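Local coordinates for acyl-CoA dehydrogenase domain protein Tcur3481 (Thermomonospora curvata, PDB 6WY9) that probably acts as an FAD-dependent acyl-CoA dehydrogenase, a flavoprotein of the family that oxidises acyl-CoA thioesters, at residues R146-K151 with T202-P207. Sequence-based numbering, arbitrary orientation.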
ATOM      1  N   ARG B 146      25.504   3.475 -39.560  1.00 66.35           N
ATOM      2  CA  ARG B 146      26.465   3.754 -38.503  1.00 64.35           C
ATOM      3  C   ARG B 146      25.751   4.396 -37.323  1.00 60.73           C
ATOM      4  O   ARG B 146      24.942   5.317 -37.502  1.00 59.89           O
ATOM      5  CB  ARG B 146      27.598   4.631 -39.023  1.00 67.78           C
ATOM      6  CG  ARG B 146      28.387   3.917 -40.074  1.00 72.90           C
ATOM      7  CD  ARG B 146      29.631   4.657 -40.444  1.00 78.62           C
ATOM      8  NE  ARG B 146      30.366   3.952 -41.487  1.00 84.43           N
ATOM      9  CZ  ARG B 146      31.268   3.006 -41.254  1.00 86.74           C
ATOM     10  NH1 ARG B 146      31.901   2.415 -42.263  1.00 90.76           N
ATOM     11  NH2 ARG B 146      31.547   2.656 -40.013  1.00 84.56           N
ATOM     12  N   LEU B 147      26.060   3.885 -36.124  1.00 59.67           N
ATOM     13  CA  LEU B 147      25.438   4.239 -34.860  1.00 57.95           C
ATOM     14  C   LEU B 147      26.403   5.046 -34.004  1.00 58.25           C
ATOM     15  O   LEU B 147      27.573   4.673 -33.845  1.00 58.87           O
ATOM     16  CB  LEU B 147      25.035   2.984 -34.062  1.00 58.25           C
ATOM     17  CG  LEU B 147      24.267   1.868 -34.788  1.00 60.14           C
ATOM     18  CD1 LEU B 147      23.896   0.719 -33.856  1.00 57.14           C
ATOM     19  CD2 LEU B 147      23.028   2.427 -35.490  1.00 62.07           C
ATOM     20  N   SER B 148      25.896   6.136 -33.431  1.00 57.63           N
ATOM     21  CA  SER B 148      26.675   6.974 -32.530  1.00 56.97           C
ATOM     22  C   SER B 148      25.828   7.335 -31.324  1.00 55.21           C
ATOM     23  O   SER B 148      24.729   7.872 -31.473  1.00 56.13           O
ATOM     24  CB  SER B 148      27.164   8.248 -33.218  1.00 57.87           C
ATOM     25  OG  SER B 148      28.245   7.965 -34.082  1.00 60.06           O
ATOM     26  N   GLY B 149      26.364   7.075 -30.145  1.00 52.97           N
ATOM     27  CA  GLY B 149      25.673   7.363 -28.908  1.00 51.26           C
ATOM     28  C   GLY B 149      26.280   6.508 -27.814  1.00 52.23           C
ATOM     29  O   GLY B 149      27.381   5.965 -27.973  1.00 53.45           O
ATOM     30  N   THR B 150      25.541   6.391 -26.717  1.00 51.77           N
ATOM     31  CA  THR B 150      25.940   5.545 -25.597  1.00 51.58           C
ATOM     32  C   THR B 150      24.721   4.782 -25.134  1.00 49.10           C
ATOM     33  O   THR B 150      23.611   5.324 -25.161  1.00 47.68           O
ATOM     34  CB  THR B 150      26.440   6.367 -24.428  1.00 54.11           C
ATOM     35  OG1 THR B 150      25.385   7.252 -24.083  1.00 55.83           O
ATOM     36  CG2 THR B 150      27.628   7.218 -24.820  1.00 55.18           C
ATOM     37  N   LYS B 151      24.924   3.550 -24.674  1.00 46.52           N
ATOM     38  CA  LYS B 151      23.846   2.785 -24.056  1.00 45.29           C
ATOM     39  C   LYS B 151      24.265   2.400 -22.645  1.00 45.27           C
ATOM     40  O   LYS B 151      25.458   2.216 -22.361  1.00 46.32           O
ATOM     41  CB  LYS B 151      23.503   1.513 -24.845  1.00 45.04           C
ATOM     42  CG  LYS B 151      23.394   1.717 -26.340  1.00 45.04           C
ATOM     43  CD  LYS B 151      22.215   2.659 -26.737  1.00 46.03           C
ATOM     44  CE  LYS B 151      20.829   2.011 -26.480  1.00 43.46           C
ATOM     45  NZ  LYS B 151      19.754   2.946 -26.903  1.00 44.14           N
ATOM     46  N   THR B 202      29.852   2.563 -25.551  1.00 50.92           N
ATOM     47  CA  THR B 202      30.081   3.753 -26.375  1.00 53.50           C
ATOM     48  C   THR B 202      30.160   3.333 -27.838  1.00 53.96           C
ATOM     49  O   THR B 202      30.926   2.424 -28.190  1.00 55.20           O
ATOM     50  CB  THR B 202      31.361   4.515 -25.975  1.00 56.20           C
ATOM     51  OG1 THR B 202      31.201   5.110 -24.682  1.00 57.93           O
ATOM     52  CG2 THR B 202      31.641   5.645 -26.959  1.00 57.48           C
ATOM     53  N   LEU B 203      29.379   4.001 -28.694  1.00 53.08           N
ATOM     54  CA  LEU B 203      29.339   3.710 -30.121  1.00 52.62           C
ATOM     55  C   LEU B 203      29.786   4.947 -30.883  1.00 55.58           C
ATOM     56  O   LEU B 203      29.141   5.996 -30.814  1.00 54.47           O
ATOM     57  CB  LEU B 203      27.935   3.295 -30.557  1.00 51.64           C
ATOM     58  CG  LEU B 203      27.355   2.083 -29.846  1.00 50.19           C
ATOM     59  CD1 LEU B 203      26.334   2.540 -28.851  1.00 49.22           C
ATOM     60  CD2 LEU B 203      26.689   1.181 -30.866  1.00 51.31           C
ATOM     61  N   ASP B 204      30.884   4.836 -31.611  1.00 58.54           N
ATOM     62  CA  ASP B 204      31.363   5.968 -32.397  1.00 61.29           C
ATOM     63  C   ASP B 204      31.301   5.531 -33.861  1.00 60.91           C
ATOM     64  O   ASP B 204      32.221   4.877 -34.367  1.00 60.48           O
ATOM     65  CB  ASP B 204      32.749   6.364 -31.924  1.00 66.24           C
ATOM     66  CG  ASP B 204      33.386   7.422 -32.777  1.00 72.12           C
ATOM     67  OD1 ASP B 204      32.726   7.997 -33.671  1.00 73.14           O
ATOM     68  OD2 ASP B 204      34.590   7.657 -32.549  1.00 75.62           O
ATOM     69  N   ALA B 205      30.182   5.864 -34.512  1.00 58.83           N
ATOM     70  CA  ALA B 205      29.965   5.565 -35.924  1.00 57.29           C
ATOM     71  C   ALA B 205      30.165   4.074 -36.190  1.00 56.62           C
ATOM     72  O   ALA B 205      30.879   3.667 -37.112  1.00 56.40           O
ATOM     73  CB  ALA B 205      30.878   6.416 -36.809  1.00 59.44           C
ATOM     74  N   VAL B 206      29.520   3.258 -35.368  1.00 56.48           N
ATOM     75  CA  VAL B 206      29.733   1.807 -35.387  1.00 57.51           C
ATOM     76  C   VAL B 206      28.941   1.201 -36.544  1.00 56.91           C
ATOM     77  O   VAL B 206      27.735   1.457 -36.656  1.00 56.51           O
ATOM     78  CB  VAL B 206      29.305   1.177 -34.061  1.00 56.47           C
ATOM     79  CG1 VAL B 206      29.512  -0.331 -34.133  1.00 58.16           C
ATOM     80  CG2 VAL B 206      30.046   1.784 -32.845  1.00 55.54           C
ATOM     81  N   PRO B 207      29.551   0.369 -37.377  1.00 59.71           N
ATOM     82  CA  PRO B 207      28.787  -0.296 -38.445  1.00 59.76           C
ATOM     83  C   PRO B 207      27.702  -1.205 -37.882  1.00 58.03           C
ATOM     84  O   PRO B 207      27.913  -1.917 -36.889  1.00 56.31           O
ATOM     85  CB  PRO B 207      29.855  -1.095 -39.196  1.00 62.54           C
ATOM     86  CG  PRO B 207      31.146  -0.426 -38.840  1.00 63.68           C
ATOM     87  CD  PRO B 207      30.991   0.074 -37.443  1.00 60.47           C
TER
HETATM   88  O   HOH W   1      30.427   9.500 -33.695  1.00 64.14           O
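Leu147 and Gly149 pair antiparallel with Val206 and Leu203 through two backbone hydrogen bonds each, and the register slips by one residue between these pairs at a G1 beta bulge, where Ala205 and Val206 both face Leu147. The bulge lies in the middle beta domain of the acyl-CoA dehydrogenase fold, away from the FAD-binding residues, and Ala205 takes the left-handed conformation (phi 54°) characteristic of the first residue of such a bulge. Of the two bulge amides it is Val206 N that bonds to Leu147 O, at 2.8 Å; Ala205 N is nearly as close but badly angled, and donates instead to Ser148 OG at 2.9 Å. With chi1 -76°, OG lies beside its own backbone N, which brings it to the bulge amide. On the face of Leu147, Leu203 and Val206, the two leucines lie side by side, with Leu203 CD2 4.0 Å from Leu147 CB, while CD1 of Leu203 rests against CG of Lys151. Phe176 and Val178 of strand 172-179 pack over Leu147. On the opposite face, shared with Pro207, Arg146 runs extended from CG to NE past Ala205 O, which lies 3.1 Å from NH2 at the edge of the guanidinium, only 6° out of its plane. Pro207 CG comes obliquely to within 3.3 Å of Arg146 NH2, and NE forms a salt bridge with Asp141, so the guanidinium is gripped by the bulge through NH2 and by strand 137-141 through NE. With an alanine here in place of Arg146, Ala205 O would probably lose its guanidinium donor and Asp141 this cationic partner, leaving the ring of Pro207 less covered. Across the bulge, a water 2.7 Å from Ser148 OG donates a hydrogen bond to Asp204 OD1.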